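Local coordinates for protein glycerol dehydrogenase (Schizosaccharomyces pombe, PDB 1TA9) that catalyses the NAD(+)-dependent oxidation of glycerol to dihydroxyacetone with a zinc ion as cofactor, serving the assimilation of glycerol, at residues H329-G334 against E432-P437; T80-Y85 against L210-T215; S235-T240 against I263-K268. One frame throughout, in Å; residues are numbered along the deposited sequence.

How the contacts relate
From the N terminus, contact 2 comes first: helix 82-86 folds against strand 210-214, closing a long loop that holds most of the strands of the six-stranded parallel sheet of the nucleotide-binding domain. Contact 3 follows, a short connection between helices 223-245 and 258-284 in the helical domain, beside the metal ions. Contact 1 closes last, tying the turn before helix 333-347 to the C-terminal tail across a span that is largely helical. The three loops run in series, neither nested nor crossed. Contacts 1 and 3 approach to about 7 Å between nearest atoms, whereas contact 2 lies apart, its centre about 30 Å from that of contact 1.

Contact 1. Residues H329-G334 against E432-P437; sequences HRLMHG and ERFRLP. With ZN (zinc ion), chain I.
The guanidinium of R330 is held over one face and along one edge by the tail 432-437: CD2 of L436 sits over the centre of the face, 3.8 Å from R330 CZ, while the carbonyl oxygen of P437 lies at the edge, in the plane of the group. Two nitrogens grip that oxygen side-on. R330 NE reaches P437 O at 2.8 Å, with an N-H...O angle of 155°, and NH2 adds a second, more bent bond to the same atom. Both donors come from the same face of the carbonyl plane, NE tilted from it and NH2 well above. NH2 also makes a weak bond to the carbonyl oxygen of L436, at 3.0 Å. A bend at chi3 (54°) turns the end of the arginine across the tail. Arginine suits this place because its flat cation can bind backbone oxygens along its edge while an apolar branch packs on its face.

The F434 ring is met obliquely by L331, whose CD2 comes within 4.1 Å of F434 CE2. That same methyl presses on L436 CD1 at 3.5 Å, a tight carbon contact, where the two leucine side chains cross at about a right angle. L436 thus divides its branches, CD1 to the leucine and CD2 to the arginine.

Just beyond, M332 occupies the N-cap position of helix 333-347, and H333 in its first turn binds the zinc ion through NE2, with D232 and H315 as further ligands. The contact therefore fastens the C-terminal tail to the turn leading into a metal-binding helix. Around it, helix 223-245 supplies R224, which hydrogen-bonds to R330 O and touches P437, and helix 371-374 brings L374 against L331.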
loop_
_atom_site.group_PDB
_atom_site.type_symbol
_atom_site.label_atom_id
_atom_site.label_comp_id
_atom_site.label_asym_id
_atom_site.label_seq_id
_atom_site.Cartn_x
_atom_site.Cartn_y
_atom_site.Cartn_z
ATOM N N HIS B 329 17.968 43.862 -9.709
ATOM C CA HIS B 329 19.322 43.632 -10.210
ATOM C C HIS B 329 20.217 42.994 -9.146
ATOM O O HIS B 329 21.314 42.524 -9.442
ATOM C CB HIS B 329 19.959 44.950 -10.684
ATOM C CG HIS B 329 20.518 45.796 -9.578
ATOM N ND1 HIS B 329 19.743 46.649 -8.821
ATOM C CD2 HIS B 329 21.781 45.914 -9.101
ATOM C CE1 HIS B 329 20.504 47.257 -7.927
ATOM N NE2 HIS B 329 21.745 46.829 -8.075
ATOM N N ARG B 330 19.741 42.984 -7.908
ATOM C CA ARG B 330 20.493 42.412 -6.797
ATOM C C ARG B 330 20.197 40.928 -6.616
ATOM O O ARG B 330 20.879 40.239 -5.860
ATOM C CB ARG B 330 20.160 43.174 -5.514
ATOM C CG ARG B 330 20.608 44.630 -5.560
ATOM C CD ARG B 330 19.780 45.511 -4.638
ATOM N NE ARG B 330 19.747 45.011 -3.268
ATOM C CZ ARG B 330 19.006 45.546 -2.303
ATOM N NH1 ARG B 330 18.240 46.600 -2.564
ATOM N NH2 ARG B 330 19.014 45.016 -1.084
ATOM N N LEU B 331 19.183 40.440 -7.321
ATOM C CA LEU B 331 18.802 39.031 -7.242
ATOM C C LEU B 331 19.686 38.174 -8.139
ATOM O O LEU B 331 20.054 38.586 -9.238
ATOM C CB LEU B 331 17.341 38.852 -7.666
ATOM C CG LEU B 331 16.258 39.383 -6.724
ATOM C CD1 LEU B 331 14.938 39.499 -7.477
ATOM C CD2 LEU B 331 16.111 38.451 -5.522
ATOM N N MET B 332 20.038 36.985 -7.664
ATOM C CA MET B 332 20.847 36.073 -8.463
ATOM C C MET B 332 19.902 35.331 -9.398
ATOM O O MET B 332 18.699 35.254 -9.144
ATOM C CB MET B 332 21.575 35.059 -7.579
ATOM C CG MET B 332 22.699 35.638 -6.737
ATOM S SD MET B 332 23.622 34.335 -5.927
ATOM C CE MET B 332 24.920 35.291 -5.086
ATOM N N HIS B 333 20.454 34.777 -10.469
ATOM C CA HIS B 333 19.665 34.047 -11.450
ATOM C C HIS B 333 18.721 33.007 -10.847
ATOM O O HIS B 333 17.521 33.009 -11.134
ATOM C CB HIS B 333 20.587 33.353 -12.447
ATOM C CG HIS B 333 19.855 32.594 -13.504
ATOM N ND1 HIS B 333 19.077 33.214 -14.457
ATOM C CD2 HIS B 333 19.749 31.265 -13.738
ATOM C CE1 HIS B 333 18.523 32.300 -15.233
ATOM N NE2 HIS B 333 18.914 31.109 -14.816
ATOM N N GLY B 334 19.269 32.116 -10.026
ATOM C CA GLY B 334 18.465 31.076 -9.409
ATOM C C GLY B 334 17.380 31.569 -8.467
ATOM O O GLY B 334 16.344 30.917 -8.307
ATOM N N GLU B 432 11.368 31.845 8.834
ATOM C CA GLU B 432 12.566 32.125 8.045
ATOM C C GLU B 432 12.199 32.944 6.801
ATOM O O GLU B 432 11.161 32.716 6.179
ATOM C CB GLU B 432 13.240 30.803 7.655
ATOM C CG GLU B 432 14.573 30.929 6.921
ATOM C CD GLU B 432 15.291 29.584 6.768
ATOM O OE1 GLU B 432 16.284 29.513 6.007
ATOM O OE2 GLU B 432 14.866 28.600 7.416
ATOM N N ARG B 433 13.052 33.902 6.444
ATOM C CA ARG B 433 12.800 34.754 5.282
ATOM C C ARG B 433 14.091 35.098 4.549
ATOM O O ARG B 433 15.132 35.305 5.173
ATOM C CB ARG B 433 12.141 36.065 5.720
ATOM C CG ARG B 433 10.774 35.921 6.376
ATOM C CD ARG B 433 9.672 35.754 5.338
ATOM N NE ARG B 433 8.351 35.830 5.956
ATOM C CZ ARG B 433 7.817 34.875 6.712
ATOM N NH1 ARG B 433 8.485 33.754 6.946
ATOM N NH2 ARG B 433 6.615 35.049 7.248
ATOM N N PHE B 434 14.015 35.158 3.224
ATOM C CA PHE B 434 15.166 35.528 2.407
ATOM C C PHE B 434 15.188 37.048 2.430
ATOM O O PHE B 434 14.154 37.691 2.207
ATOM C CB PHE B 434 14.978 35.050 0.966
ATOM C CG PHE B 434 15.991 35.608 -0.002
ATOM C CD1 PHE B 434 17.203 34.962 -0.215
ATOM C CD2 PHE B 434 15.721 36.775 -0.713
ATOM C CE1 PHE B 434 18.135 35.468 -1.129
ATOM C CE2 PHE B 434 16.644 37.291 -1.627
ATOM C CZ PHE B 434 17.849 36.637 -1.836
ATOM N N ARG B 435 16.350 37.622 2.717
ATOM C CA ARG B 435 16.495 39.074 2.752
ATOM C C ARG B 435 17.523 39.437 1.680
ATOM O O ARG B 435 18.671 39.005 1.740
ATOM C CB ARG B 435 16.973 39.531 4.138
ATOM C CG ARG B 435 16.059 39.126 5.294
ATOM C CD ARG B 435 14.650 39.680 5.133
ATOM N NE ARG B 435 13.818 39.438 6.312
ATOM C CZ ARG B 435 12.544 39.810 6.420
ATOM N NH1 ARG B 435 11.947 40.443 5.420
ATOM N NH2 ARG B 435 11.861 39.544 7.527
ATOM N N LEU B 436 17.095 40.222 0.697
ATOM C CA LEU B 436 17.940 40.621 -0.424
ATOM C C LEU B 436 19.203 41.404 -0.047
ATOM O O LEU B 436 19.123 42.492 0.525
ATOM C CB LEU B 436 17.102 41.440 -1.414
ATOM C CG LEU B 436 17.725 41.812 -2.758
ATOM C CD1 LEU B 436 18.032 40.546 -3.549
ATOM C CD2 LEU B 436 16.757 42.705 -3.532
ATOM N N PRO B 437 20.387 40.853 -0.365
ATOM C CA PRO B 437 21.668 41.508 -0.061
ATOM C C PRO B 437 21.895 42.750 -0.936
ATOM O O PRO B 437 21.143 42.998 -1.884
ATOM C CB PRO B 437 22.693 40.409 -0.341
ATOM C CG PRO B 437 21.914 39.142 -0.079
ATOM C CD PRO B 437 20.606 39.451 -0.757
HETATM ZN ZN ZN I . 18.731 28.967 -15.486
#

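Contact 2. Residues T80-Y85 against L210-T215; sequences TRSYMY and LIFIDT
Strand 210-214 belongs to the parallel sheet of the nucleotide-binding domain, and F212 projects from it to meet helix 82-86. Its CE1 approaches CD2 of Y85 at 3.7 Å; the two rings are oblique, with centroids 5.5 Å apart and planes at 56°. At the other meta carbon of the phenylalanine, S82 OG lies at the ring edge, in its plane, 3.4 Å from F212 CE2. With CG anti to the backbone N (chi1 -170°), the ring is carried out from the strand to lie against both helix residues. Serine is small enough to admit the ring edge, and its hydroxyl is hydrogen-bonded to F79 O.

The sheet here is the Rossmann-like open alpha/beta layer of the iron-containing alcohol dehydrogenase family: strand 210-214 lies between strands 71-75 and 172-176, and the short helix packs on one side of it. A leucine in place of F212 would probably leave S82 and the Y85 ring without their aromatic neighbour and open a gap between helix and strand. Two residues earlier on the same side of the strand, L210 CD2 rests 4.2 Å from Y85 CB. Tyrosine serves two surroundings: its ring packs on the sheet, while OH hydrogen-bonds to D63 and S61 of the third subunit. R81 forms a salt bridge with that same D63 of the third subunit.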
loop_
_atom_site.group_PDB
_atom_site.type_symbol
_atom_site.label_atom_id
_atom_site.label_comp_id
_atom_site.label_asym_id
_atom_site.label_seq_id
_atom_site.Cartn_x
_atom_site.Cartn_y
_atom_site.Cartn_z
ATOM N N THR B 80 44.397 21.158 -9.433
ATOM C CA THR B 80 45.806 20.790 -9.291
ATOM C C THR B 80 46.127 19.602 -10.188
ATOM O O THR B 80 47.276 19.169 -10.274
ATOM C CB THR B 80 46.171 20.413 -7.836
ATOM O OG1 THR B 80 45.449 19.239 -7.444
ATOM C CG2 THR B 80 45.846 21.559 -6.888
ATOM N N ARG B 81 45.099 19.079 -10.848
ATOM C CA ARG B 81 45.235 17.949 -11.764
ATOM C C ARG B 81 44.764 18.379 -13.155
ATOM O O ARG B 81 44.339 17.552 -13.956
ATOM C CB ARG B 81 44.376 16.767 -11.293
ATOM C CG ARG B 81 44.786 16.155 -9.963
ATOM C CD ARG B 81 43.900 14.963 -9.609
ATOM N NE ARG B 81 42.581 15.363 -9.123
ATOM C CZ ARG B 81 42.352 15.853 -7.909
ATOM N NH1 ARG B 81 43.356 16.004 -7.052
ATOM N NH2 ARG B 81 41.121 16.182 -7.543
ATOM N N SER B 82 44.846 19.674 -13.438
ATOM C CA SER B 82 44.400 20.214 -14.720
ATOM C C SER B 82 44.974 19.558 -15.976
ATOM O O SER B 82 44.223 19.162 -16.866
ATOM C CB SER B 82 44.674 21.718 -14.779
ATOM O OG SER B 82 43.942 22.409 -13.784
ATOM N N TYR B 83 46.295 19.443 -16.056
ATOM C CA TYR B 83 46.923 18.862 -17.240
ATOM C C TYR B 83 46.363 17.497 -17.621
ATOM O O TYR B 83 46.144 17.211 -18.795
ATOM C CB TYR B 83 48.438 18.753 -17.049
ATOM C CG TYR B 83 49.145 18.301 -18.304
ATOM C CD1 TYR B 83 49.546 16.976 -18.465
ATOM C CD2 TYR B 83 49.374 19.191 -19.352
ATOM C CE1 TYR B 83 50.154 16.545 -19.642
ATOM C CE2 TYR B 83 49.982 18.773 -20.533
ATOM C CZ TYR B 83 50.368 17.449 -20.671
ATOM O OH TYR B 83 50.958 17.029 -21.842
ATOM N N MET B 84 46.143 16.664 -16.615
ATOM C CA MET B 84 45.609 15.320 -16.786
ATOM C C MET B 84 44.377 15.280 -17.690
ATOM O O MET B 84 44.169 14.325 -18.446
ATOM C CB MET B 84 45.271 14.772 -15.401
ATOM C CG MET B 84 44.441 13.524 -15.364
ATOM S SD MET B 84 44.184 13.081 -13.638
ATOM C CE MET B 84 43.517 11.426 -13.822
ATOM N N TYR B 85 43.565 16.325 -17.612
ATOM C CA TYR B 85 42.355 16.400 -18.416
ATOM C C TYR B 85 42.548 17.308 -19.627
ATOM O O TYR B 85 42.149 16.967 -20.741
ATOM C CB TYR B 85 41.207 16.909 -17.547
ATOM C CG TYR B 85 40.988 16.064 -16.309
ATOM C CD1 TYR B 85 40.442 14.785 -16.404
ATOM C CD2 TYR B 85 41.351 16.534 -15.045
ATOM C CE1 TYR B 85 40.260 13.992 -15.272
ATOM C CE2 TYR B 85 41.175 15.746 -13.905
ATOM C CZ TYR B 85 40.628 14.479 -14.028
ATOM O OH TYR B 85 40.441 13.699 -12.912
ATOM N N LEU B 210 34.754 20.486 -22.291
ATOM C CA LEU B 210 34.963 20.005 -20.933
ATOM C C LEU B 210 34.466 20.991 -19.891
ATOM O O LEU B 210 34.721 22.190 -19.994
ATOM C CB LEU B 210 36.458 19.753 -20.678
ATOM C CG LEU B 210 36.908 19.568 -19.218
ATOM C CD1 LEU B 210 36.417 18.238 -18.670
ATOM C CD2 LEU B 210 38.433 19.629 -19.143
ATOM N N ILE B 211 33.728 20.483 -18.908
ATOM C CA ILE B 211 33.269 21.302 -17.789
ATOM C C ILE B 211 34.141 20.742 -16.666
ATOM O O ILE B 211 34.082 19.553 -16.357
ATOM C CB ILE B 211 31.770 21.109 -17.486
ATOM C CG1 ILE B 211 30.919 22.016 -18.391
ATOM C CG2 ILE B 211 31.481 21.534 -16.054
ATOM C CD1 ILE B 211 31.239 21.954 -19.866
ATOM N N PHE B 212 34.962 21.607 -16.082
ATOM C CA PHE B 212 35.936 21.223 -15.063
ATOM C C PHE B 212 35.643 21.986 -13.776
ATOM O O PHE B 212 35.730 23.213 -13.743
ATOM C CB PHE B 212 37.324 21.567 -15.626
ATOM C CG PHE B 212 38.482 21.036 -14.828
ATOM C CD1 PHE B 212 38.410 19.816 -14.173
ATOM C CD2 PHE B 212 39.680 21.745 -14.794
ATOM C CE1 PHE B 212 39.520 19.307 -13.489
ATOM C CE2 PHE B 212 40.788 21.247 -14.117
ATOM C CZ PHE B 212 40.708 20.026 -13.463
ATOM N N ILE B 213 35.298 21.254 -12.721
ATOM C CA ILE B 213 34.942 21.876 -11.447
ATOM C C ILE B 213 35.787 21.431 -10.266
ATOM O O ILE B 213 35.907 20.236 -9.997
ATOM C CB ILE B 213 33.468 21.571 -11.082
ATOM C CG1 ILE B 213 32.549 21.980 -12.230
ATOM C CG2 ILE B 213 33.078 22.304 -9.793
ATOM C CD1 ILE B 213 31.102 21.582 -12.015
ATOM N N ASP B 214 36.360 22.399 -9.554
ATOM C CA ASP B 214 37.155 22.102 -8.369
ATOM C C ASP B 214 36.229 22.405 -7.191
ATOM O O ASP B 214 35.908 23.561 -6.919
ATOM C CB ASP B 214 38.406 22.987 -8.326
ATOM C CG ASP B 214 39.318 22.664 -7.148
ATOM O OD1 ASP B 214 40.556 22.784 -7.301
ATOM O OD2 ASP B 214 38.806 22.304 -6.066
ATOM N N THR B 215 35.784 21.359 -6.504
ATOM C CA THR B 215 34.854 21.532 -5.398
ATOM C C THR B 215 35.421 22.204 -4.147
ATOM O O THR B 215 34.665 22.582 -3.251
ATOM C CB THR B 215 34.199 20.192 -5.031
ATOM O OG1 THR B 215 35.208 19.195 -4.851
ATOM C CG2 THR B 215 33.256 19.750 -6.150
#

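Contact 3. Residues S235-T240 against I263-K268; sequences STWVET and IARACK. With K (potassium ion), chain J.
A lysine chain lying flat over an indole is the striking feature here: K268 CD stands over the face of W237, 3.5 Å from the centroid of the five-membered ring and 15° off its normal, a CH-pi contact. The pair joins two helices of the helical domain, 223-245 and 258-284, whose segments approach to 8.4 Å between axes and cross with their N-to-C directions 142° apart, nearer antiparallel than parallel.

A first torsion of -179° sets the W237 ring trans to the main-chain nitrogen and extends it toward the second helix, its face offered to the lysine. K268 CE continues over the six-membered ring, 3.8 Å from W237 CE3. The ammonium group lies nearly over that ring but far away, so any cation-pi attraction is at most weak; its salt bridge is with E272. A long methylene chain lets lysine cover an aromatic face and still have its charge paired beyond it. R265 runs alongside the tryptophan, pointing the same way, with its guanidinium plane almost perpendicular to the indole, and its NE forms a salt bridge with D269.

Where the backbones come nearest, at W237 and A264, the alanine is small enough to let the helices approach. Its CB is touched by the methyls of T236 and T240, each CG2 being 4.2 Å away from A264 CB. C267 packs beside T236 in the same interface.

The hydroxyl branch of T236 serves the metal site. Its CG2 being turned to the alanine, OG1 is left for the potassium ion, which D182 and D232 also bind, and for a hydrogen bond with S302. S235 OG is a longer ligand of the same ion, and a water that donates to E239 OE2 is another, its oxygen 2.6 Å from the potassium.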
loop_
_atom_site.group_PDB
_atom_site.type_symbol
_atom_site.label_atom_id
_atom_site.label_comp_id
_atom_site.label_asym_id
_atom_site.label_seq_id
_atom_site.Cartn_x
_atom_site.Cartn_y
_atom_site.Cartn_z
ATOM N N SER B 235 14.028 24.194 -11.335
ATOM C CA SER B 235 13.141 24.427 -12.468
ATOM C C SER B 235 13.342 23.431 -13.610
ATOM O O SER B 235 12.451 23.247 -14.440
ATOM C CB SER B 235 13.319 25.849 -13.004
ATOM O OG SER B 235 14.549 25.995 -13.682
ATOM N N THR B 236 14.499 22.779 -13.640
ATOM C CA THR B 236 14.806 21.828 -14.700
ATOM C C THR B 236 13.744 20.754 -14.923
ATOM O O THR B 236 13.233 20.613 -16.034
ATOM C CB THR B 236 16.155 21.126 -14.451
ATOM O OG1 THR B 236 17.197 22.106 -14.399
ATOM C CG2 THR B 236 16.456 20.137 -15.571
ATOM N N TRP B 237 13.416 19.995 -13.882
ATOM C CA TRP B 237 12.421 18.944 -14.029
ATOM C C TRP B 237 11.067 19.528 -14.422
ATOM O O TRP B 237 10.391 18.998 -15.302
ATOM C CB TRP B 237 12.279 18.146 -12.728
ATOM C CG TRP B 237 11.282 17.027 -12.822
ATOM C CD1 TRP B 237 11.461 15.811 -13.422
ATOM C CD2 TRP B 237 9.942 17.034 -12.319
ATOM N NE1 TRP B 237 10.311 15.061 -13.322
ATOM C CE2 TRP B 237 9.364 15.788 -12.649
ATOM C CE3 TRP B 237 9.172 17.975 -11.622
ATOM C CZ2 TRP B 237 8.048 15.457 -12.303
ATOM C CZ3 TRP B 237 7.859 17.644 -11.278
ATOM C CH2 TRP B 237 7.314 16.394 -11.621
ATOM N N VAL B 238 10.673 20.622 -13.776
ATOM C CA VAL B 238 9.390 21.241 -14.081
ATOM C C VAL B 238 9.295 21.682 -15.537
ATOM O O VAL B 238 8.341 21.340 -16.234
ATOM C CB VAL B 238 9.117 22.471 -13.185
ATOM C CG1 VAL B 238 7.874 23.206 -13.686
ATOM C CG2 VAL B 238 8.923 22.029 -11.733
ATOM N N GLU B 239 10.288 22.434 -16.003
ATOM C CA GLU B 239 10.254 22.923 -17.376
ATOM C C GLU B 239 10.409 21.818 -18.410
ATOM O O GLU B 239 9.627 21.745 -19.361
ATOM C CB GLU B 239 11.316 24.011 -17.586
ATOM C CG GLU B 239 11.088 25.239 -16.710
ATOM C CD GLU B 239 12.015 26.395 -17.043
ATOM O OE1 GLU B 239 11.698 27.176 -17.969
ATOM O OE2 GLU B 239 13.066 26.516 -16.381
ATOM N N THR B 240 11.396 20.947 -18.227
ATOM C CA THR B 240 11.601 19.857 -19.175
ATOM C C THR B 240 10.386 18.938 -19.275
ATOM O O THR B 240 10.012 18.520 -20.374
ATOM C CB THR B 240 12.869 19.052 -18.827
ATOM O OG1 THR B 240 14.013 19.764 -19.315
ATOM C CG2 THR B 240 12.836 17.656 -19.460
ATOM N N ILE B 263 17.733 12.235 -16.849
ATOM C CA ILE B 263 18.767 13.055 -16.224
ATOM C C ILE B 263 18.074 14.193 -15.476
ATOM O O ILE B 263 18.538 14.624 -14.422
ATOM C CB ILE B 263 19.757 13.614 -17.270
ATOM C CG1 ILE B 263 20.477 12.449 -17.961
ATOM C CG2 ILE B 263 20.783 14.524 -16.595
ATOM C CD1 ILE B 263 21.380 12.863 -19.109
ATOM N N ALA B 264 16.956 14.672 -16.020
ATOM C CA ALA B 264 16.195 15.733 -15.363
ATOM C C ALA B 264 15.633 15.154 -14.065
ATOM O O ALA B 264 15.581 15.833 -13.039
ATOM C CB ALA B 264 15.059 16.215 -16.260
ATOM N N ARG B 265 15.213 13.893 -14.114
ATOM C CA ARG B 265 14.674 13.225 -12.934
ATOM C C ARG B 265 15.790 13.056 -11.902
ATOM O O ARG B 265 15.566 13.215 -10.702
ATOM C CB ARG B 265 14.106 11.851 -13.305
ATOM C CG ARG B 265 13.500 11.104 -12.124
ATOM C CD ARG B 265 12.152 11.682 -11.728
ATOM N NE ARG B 265 11.816 11.389 -10.337
ATOM C CZ ARG B 265 10.633 11.640 -9.785
ATOM N NH1 ARG B 265 9.659 12.182 -10.511
ATOM N NH2 ARG B 265 10.429 11.372 -8.501
ATOM N N ALA B 266 16.989 12.730 -12.378
ATOM C CA ALA B 266 18.142 12.560 -11.503
ATOM C C ALA B 266 18.365 13.855 -10.736
ATOM O O ALA B 266 18.673 13.846 -9.541
ATOM C CB ALA B 266 19.382 12.207 -12.327
ATOM N N CYS B 267 18.202 14.972 -11.433
ATOM C CA CYS B 267 18.366 16.286 -10.822
ATOM C C CYS B 267 17.345 16.458 -9.688
ATOM O O CYS B 267 17.709 16.738 -8.546
ATOM C CB CYS B 267 18.157 17.370 -11.881
ATOM S SG CYS B 267 18.442 19.050 -11.299
ATOM N N LYS B 268 16.069 16.288 -10.017
ATOM C CA LYS B 268 14.986 16.417 -9.040
ATOM C C LYS B 268 15.215 15.532 -7.812
ATOM O O LYS B 268 15.136 15.993 -6.670
ATOM C CB LYS B 268 13.653 16.040 -9.694
ATOM C CG LYS B 268 12.445 16.054 -8.760
ATOM C CD LYS B 268 11.201 15.563 -9.495
ATOM C CE LYS B 268 9.933 15.726 -8.671
ATOM N NZ LYS B 268 9.935 14.870 -7.460
HETATM K K K J . 17.284 25.086 -15.009
HETATM O O HOH W 1 15.277 24.539 -16.535
#